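Local coordinates for alpha-L-arabinofuranosidase B (Aspergillus kawachii, PDB 6SXT), which removes terminal non-reducing alpha-L-arabinofuranosyl residues from arabinan, arabinogalactan and arabinoxylan by retaining hydrolysis, helping to degrade plant hemicellulose, at residues D203-G215 / Y255-M268. Sequence-based numbering, arbitrary orientation.
Sequences DMENNLFSGADEG and YSGARPDYSGYNPM. With LXE ([(1~{S},2~{S},3~{S},4~{S})-2-(hydroxymethyl)-3,4-bis(oxidanyl)cyclopentyl]azanium), chain G; EDO (1,2-ethanediol), chain P.
M204 lies across Y265, with M204 CB 3.6 Å from Y265 CE1, and this pair shows how a catalytic loop can be backed by a second shell. The methionine chain, extended beyond CG, carries the sulfur obliquely past that ring in a Met-aromatic contact and on toward R259, whose NH1 gives SD a weak hydrogen bond while its salt bridge goes to E180. Next comes the nucleophile, E205, whose OE2 is covalently joined to C1' of the inhibitor. The backbone carbonyl of E205 faces away from the inhibitor, toward Y265, whose OH donates to E205 O over 2.7 Å, in the carbonyl plane, with a C=O...donor angle of 151°. Y265 OH also accepts from N207 ND2 at 3.1 Å, so one phenol oxygen ties two loop residues together. N207 ND2 has a second partner, OE2 of E214, and both acceptors lie near its amide plane, which would restrain the amide's rotation while N207 N binds the inhibitor's O5'.

F209 is packed between P260 and Y265. P260 CG sits 3.4 Å from the F209 ring centroid, almost on the normal, whereas the ring's edge points into the face of Y265 in a T-shaped pair with planes at 89°. Farther along, the peptide link from G211 to A212 passes over one face of Y255, toward the ring's rim, and A212 O receives a CA-H...O contact from P260. E214 closes the contact: E214 N donates to Y262 OH at 2.9 Å, its CG makes a CH-pi contact over the centre of the Y262 ring, and its carboxylate is stacked on that ring, carboxylate and ring planes 14° apart. Through Y265 above all, the loop after strand 250-257 acts as a second shell behind the nucleophile loop in the active site of this retaining GH54 glycosidase.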
loop_
_atom_site.group_PDB
_atom_site.type_symbol
_atom_site.label_atom_id
_atom_site.label_comp_id
_atom_site.label_asym_id
_atom_site.label_seq_id
_atom_site.Cartn_x
_atom_site.Cartn_y
_atom_site.Cartn_z
ATOM N N ASP A 203 3.266 17.211 5.908
ATOM C CA ASP A 203 1.993 17.823 5.462
ATOM C C ASP A 203 1.494 18.631 6.638
ATOM O O ASP A 203 1.106 18.078 7.682
ATOM C CB ASP A 203 1.019 16.752 4.991
ATOM C CG ASP A 203 -0.197 17.282 4.263
ATOM O OD1 ASP A 203 -0.362 18.550 4.313
ATOM O OD2 ASP A 203 -0.874 16.425 3.597
ATOM N N MET A 204 1.446 19.967 6.444
ATOM C CA MET A 204 0.925 20.893 7.479
ATOM C C MET A 204 -0.372 21.552 6.982
ATOM O O MET A 204 -0.828 22.464 7.674
ATOM C CB MET A 204 1.968 21.949 7.824
ATOM C CG MET A 204 3.207 21.358 8.455
ATOM S SD MET A 204 4.276 22.643 9.194
ATOM C CE MET A 204 5.817 21.728 9.322
ATOM N N GLU A 205 -0.934 21.025 5.906
ATOM C CA GLU A 205 -2.151 21.489 5.194
ATOM C C GLU A 205 -1.807 22.727 4.337
ATOM O O GLU A 205 -1.187 23.685 4.841
ATOM C CB GLU A 205 -3.304 21.745 6.162
ATOM C CG GLU A 205 -4.633 22.059 5.479
ATOM C CD GLU A 205 -5.184 20.994 4.555
ATOM O OE1 GLU A 205 -6.194 20.357 4.829
ATOM O OE2 GLU A 205 -4.512 20.685 3.371
ATOM N N ASN A 206 -2.239 22.631 3.094
ATOM C CA ASN A 206 -1.967 23.591 1.994
ATOM C C ASN A 206 -0.464 23.736 1.827
ATOM O O ASN A 206 0.024 24.753 1.317
ATOM C CB ASN A 206 -2.642 24.941 2.265
ATOM C CG ASN A 206 -4.131 24.791 2.548
ATOM O OD1 ASN A 206 -4.640 25.504 3.403
ATOM N ND2 ASN A 206 -4.819 23.908 1.860
ATOM N N ASN A 207 0.276 22.674 2.125
ATOM C CA ASN A 207 1.739 22.653 1.949
ATOM C C ASN A 207 2.226 21.263 2.403
ATOM O O ASN A 207 1.932 20.909 3.518
ATOM C CB ASN A 207 2.477 23.740 2.716
ATOM C CG ASN A 207 2.907 24.927 1.847
ATOM O OD1 ASN A 207 3.434 24.766 0.737
ATOM N ND2 ASN A 207 2.544 26.122 2.311
ATOM N N LEU A 208 3.059 20.664 1.557
ATOM C CA LEU A 208 4.020 19.616 1.970
ATOM C C LEU A 208 5.342 20.345 2.075
ATOM O O LEU A 208 5.740 21.018 1.088
ATOM C CB LEU A 208 4.058 18.534 0.914
ATOM C CG LEU A 208 2.745 17.852 0.553
ATOM C CD1 LEU A 208 2.980 16.805 -0.515
ATOM C CD2 LEU A 208 2.079 17.241 1.745
ATOM N N PHE A 209 5.965 20.297 3.216
ATOM C CA PHE A 209 7.236 20.979 3.483
ATOM C C PHE A 209 8.383 19.982 3.496
ATOM O O PHE A 209 8.390 19.018 4.263
ATOM C CB PHE A 209 7.178 21.733 4.806
ATOM C CG PHE A 209 6.342 22.994 4.742
ATOM C CD1 PHE A 209 6.820 24.101 4.059
ATOM C CD2 PHE A 209 5.155 23.107 5.421
ATOM C CE1 PHE A 209 6.096 25.283 4.028
ATOM C CE2 PHE A 209 4.454 24.303 5.434
ATOM C CZ PHE A 209 4.907 25.366 4.702
ATOM N N SER A 210 9.409 20.311 2.731
ATOM C CA SER A 210 10.701 19.588 2.716
ATOM C C SER A 210 11.728 20.307 3.583
ATOM O O SER A 210 12.879 19.859 3.721
ATOM C CB SER A 210 11.197 19.420 1.315
ATOM O OG SER A 210 11.299 20.716 0.686
ATOM N N GLY A 211 11.320 21.366 4.265
ATOM C CA GLY A 211 12.137 22.138 5.211
ATOM C C GLY A 211 11.489 23.490 5.473
ATOM O O GLY A 211 10.311 23.636 5.177
ATOM N N ALA A 212 12.279 24.452 5.946
ATOM C CA ALA A 212 11.776 25.787 6.348
ATOM C C ALA A 212 11.104 26.520 5.186
ATOM O O ALA A 212 10.173 27.331 5.443
ATOM C CB ALA A 212 12.938 26.599 6.913
ATOM N N ASP A 213 11.567 26.374 3.952
ATOM C CA ASP A 213 11.102 27.186 2.823
ATOM C C ASP A 213 9.960 26.488 2.095
ATOM O O ASP A 213 9.943 25.239 1.994
ATOM C CB ASP A 213 12.251 27.562 1.874
ATOM C CG ASP A 213 13.298 28.462 2.516
ATOM O OD1 ASP A 213 12.939 29.207 3.437
ATOM O OD2 ASP A 213 14.484 28.383 2.140
ATOM N N GLU A 214 8.979 27.239 1.594
ATOM C CA GLU A 214 8.042 26.687 0.603
ATOM C C GLU A 214 8.841 26.209 -0.608
ATOM O O GLU A 214 9.956 26.801 -0.873
ATOM C CB GLU A 214 6.934 27.630 0.121
ATOM C CG GLU A 214 5.771 27.744 1.102
ATOM C CD GLU A 214 4.701 28.738 0.677
ATOM O OE1 GLU A 214 5.007 29.595 -0.177
ATOM O OE2 GLU A 214 3.569 28.652 1.161
ATOM N N GLY A 215 8.375 25.137 -1.248
ATOM C CA GLY A 215 9.038 24.557 -2.441
ATOM C C GLY A 215 10.346 23.824 -2.124
ATOM O O GLY A 215 10.376 22.965 -1.249
ATOM N N TYR A 255 15.688 18.070 8.214
ATOM C CA TYR A 255 15.242 19.405 8.660
ATOM C C TYR A 255 15.130 19.365 10.152
ATOM O O TYR A 255 14.616 18.405 10.751
ATOM C CB TYR A 255 13.894 19.866 8.053
ATOM C CG TYR A 255 13.568 21.263 8.507
ATOM C CD1 TYR A 255 14.358 22.285 8.006
ATOM C CD2 TYR A 255 12.732 21.499 9.581
ATOM C CE1 TYR A 255 14.222 23.558 8.527
ATOM C CE2 TYR A 255 12.580 22.775 10.127
ATOM C CZ TYR A 255 13.345 23.805 9.590
ATOM O OH TYR A 255 13.251 25.067 10.149
ATOM N N SER A 256 15.478 20.477 10.797
ATOM C CA SER A 256 15.206 20.689 12.232
ATOM C C SER A 256 15.239 22.178 12.521
ATOM O O SER A 256 16.208 22.821 12.167
ATOM C CB SER A 256 16.204 20.021 13.121
ATOM O OG SER A 256 15.919 20.331 14.481
ATOM N N GLY A 257 14.151 22.697 13.060
ATOM C CA GLY A 257 14.157 24.113 13.394
ATOM C C GLY A 257 12.803 24.713 13.272
ATOM O O GLY A 257 11.806 24.015 13.423
ATOM N N ALA A 258 12.780 26.031 13.085
ATOM C CA ALA A 258 11.539 26.805 13.193
ATOM C C ALA A 258 10.467 26.389 12.199
ATOM O O ALA A 258 10.697 25.894 11.062
ATOM C CB ALA A 258 11.900 28.269 13.027
ATOM N N ARG A 259 9.195 26.669 12.553
ATOM C CA ARG A 259 8.121 26.533 11.580
ATOM C C ARG A 259 8.354 27.388 10.350
ATOM O O ARG A 259 9.053 28.415 10.474
ATOM C CB ARG A 259 6.720 26.923 12.085
ATOM C CG ARG A 259 6.207 26.066 13.236
ATOM C CD ARG A 259 5.559 24.764 12.771
ATOM N NE ARG A 259 5.365 23.928 13.950
ATOM C CZ ARG A 259 5.062 22.612 13.893
ATOM N NH1 ARG A 259 4.868 22.008 12.745
ATOM N NH2 ARG A 259 4.960 21.983 15.017
ATOM N N PRO A 260 7.853 26.969 9.174
ATOM C CA PRO A 260 7.983 27.730 7.945
ATOM C C PRO A 260 7.386 29.124 8.215
ATOM O O PRO A 260 6.327 29.180 8.815
ATOM C CB PRO A 260 7.177 26.983 6.910
ATOM C CG PRO A 260 7.151 25.528 7.422
ATOM C CD PRO A 260 7.111 25.699 8.903
ATOM N N ASP A 261 8.095 30.171 7.806
ATOM C CA ASP A 261 7.699 31.573 8.121
ATOM C C ASP A 261 6.644 31.967 7.066
ATOM O O ASP A 261 6.896 32.836 6.205
ATOM C CB ASP A 261 8.953 32.466 8.223
ATOM C CG ASP A 261 9.904 32.261 9.433
ATOM O OD1 ASP A 261 9.455 32.013 10.561
ATOM O OD2 ASP A 261 11.139 32.367 9.252
ATOM N N TYR A 262 5.476 31.319 7.056
ATOM C CA TYR A 262 4.308 31.608 6.179
ATOM C C TYR A 262 3.057 31.605 7.066
ATOM O O TYR A 262 3.059 30.942 8.105
ATOM C CB TYR A 262 4.121 30.609 5.047
ATOM C CG TYR A 262 5.338 30.453 4.174
ATOM C CD1 TYR A 262 6.335 29.564 4.530
ATOM C CD2 TYR A 262 5.528 31.216 3.028
ATOM C CE1 TYR A 262 7.500 29.454 3.807
ATOM C CE2 TYR A 262 6.693 31.122 2.288
ATOM C CZ TYR A 262 7.675 30.221 2.675
ATOM O OH TYR A 262 8.828 30.069 1.977
ATOM N N SER A 263 2.060 32.449 6.755
ATOM C CA SER A 263 0.864 32.647 7.605
ATOM C C SER A 263 0.197 31.305 7.889
ATOM O O SER A 263 -0.125 30.600 6.916
ATOM C CB SER A 263 -0.173 33.571 6.958
ATOM O OG SER A 263 0.229 34.929 7.030
ATOM N N GLY A 264 -0.036 31.028 9.157
ATOM C CA GLY A 264 -0.919 29.936 9.595
ATOM C C GLY A 264 -0.140 28.728 10.066
ATOM O O GLY A 264 -0.776 27.835 10.596
ATOM N N TYR A 265 1.200 28.740 10.057
ATOM C CA TYR A 265 1.984 27.567 10.547
ATOM C C TYR A 265 2.599 27.772 11.911
ATOM O O TYR A 265 3.284 26.871 12.436
ATOM C CB TYR A 265 3.017 27.189 9.485
ATOM C CG TYR A 265 2.376 26.807 8.190
ATOM C CD1 TYR A 265 1.627 25.642 8.074
ATOM C CD2 TYR A 265 2.405 27.615 7.073
ATOM C CE1 TYR A 265 1.005 25.286 6.898
ATOM C CE2 TYR A 265 1.773 27.299 5.899
ATOM C CZ TYR A 265 1.068 26.117 5.786
ATOM O OH TYR A 265 0.479 25.828 4.621
ATOM N N ASN A 266 2.377 28.918 12.600
ATOM C CA ASN A 266 2.862 29.068 13.960
ATOM C C ASN A 266 1.979 30.091 14.662
ATOM O O ASN A 266 1.876 31.189 14.124
ATOM C CB ASN A 266 4.320 29.524 14.015
ATOM C CG ASN A 266 4.870 29.540 15.395
ATOM O OD1 ASN A 266 4.784 28.575 16.153
ATOM N ND2 ASN A 266 5.475 30.673 15.773
ATOM N N PRO A 267 1.345 29.753 15.798
ATOM C CA PRO A 267 1.280 28.381 16.308
ATOM C C PRO A 267 0.471 27.494 15.346
ATOM O O PRO A 267 -0.265 27.912 14.455
ATOM C CB PRO A 267 0.531 28.468 17.643
ATOM C CG PRO A 267 -0.293 29.726 17.479
ATOM C CD PRO A 267 0.577 30.661 16.674
ATOM N N MET A 268 0.631 26.168 15.538
ATOM C CA MET A 268 -0.182 25.180 14.796
ATOM C C MET A 268 -1.573 25.079 15.425
ATOM O O MET A 268 -1.718 25.493 16.620
ATOM C CB MET A 268 0.499 23.785 14.831
ATOM C CG MET A 268 1.834 23.758 14.095
ATOM S SD MET A 268 1.794 23.847 12.365
ATOM C CE MET A 268 1.179 22.182 11.990
HETATM C "C1'" LXE G . -5.089 19.848 2.416
HETATM C "C2'" LXE G . -5.012 18.333 2.615
HETATM O "O2'" LXE G . -5.600 17.942 3.802
HETATM C "C3'" LXE G . -3.559 18.132 2.582
HETATM O "O3'" LXE G . -3.277 16.671 2.530
HETATM C "C4'" LXE G . -3.204 18.793 1.267
HETATM C "C5'" LXE G . -1.754 19.233 1.197
HETATM O "O5'" LXE G . -1.332 20.041 2.274
HETATM C "C6'" LXE G . -4.216 20.005 1.195
HETATM N "N1'" LXE G . -4.975 19.820 -0.075
HETATM C C1 EDO P . 17.555 22.018 3.971
HETATM O O1 EDO P . 17.708 22.703 2.717
HETATM C C2 EDO P . 16.223 21.940 4.680
HETATM O O2 EDO P . 15.453 20.652 4.798
HETATM O O HOH W 1 10.480 29.918 6.190
#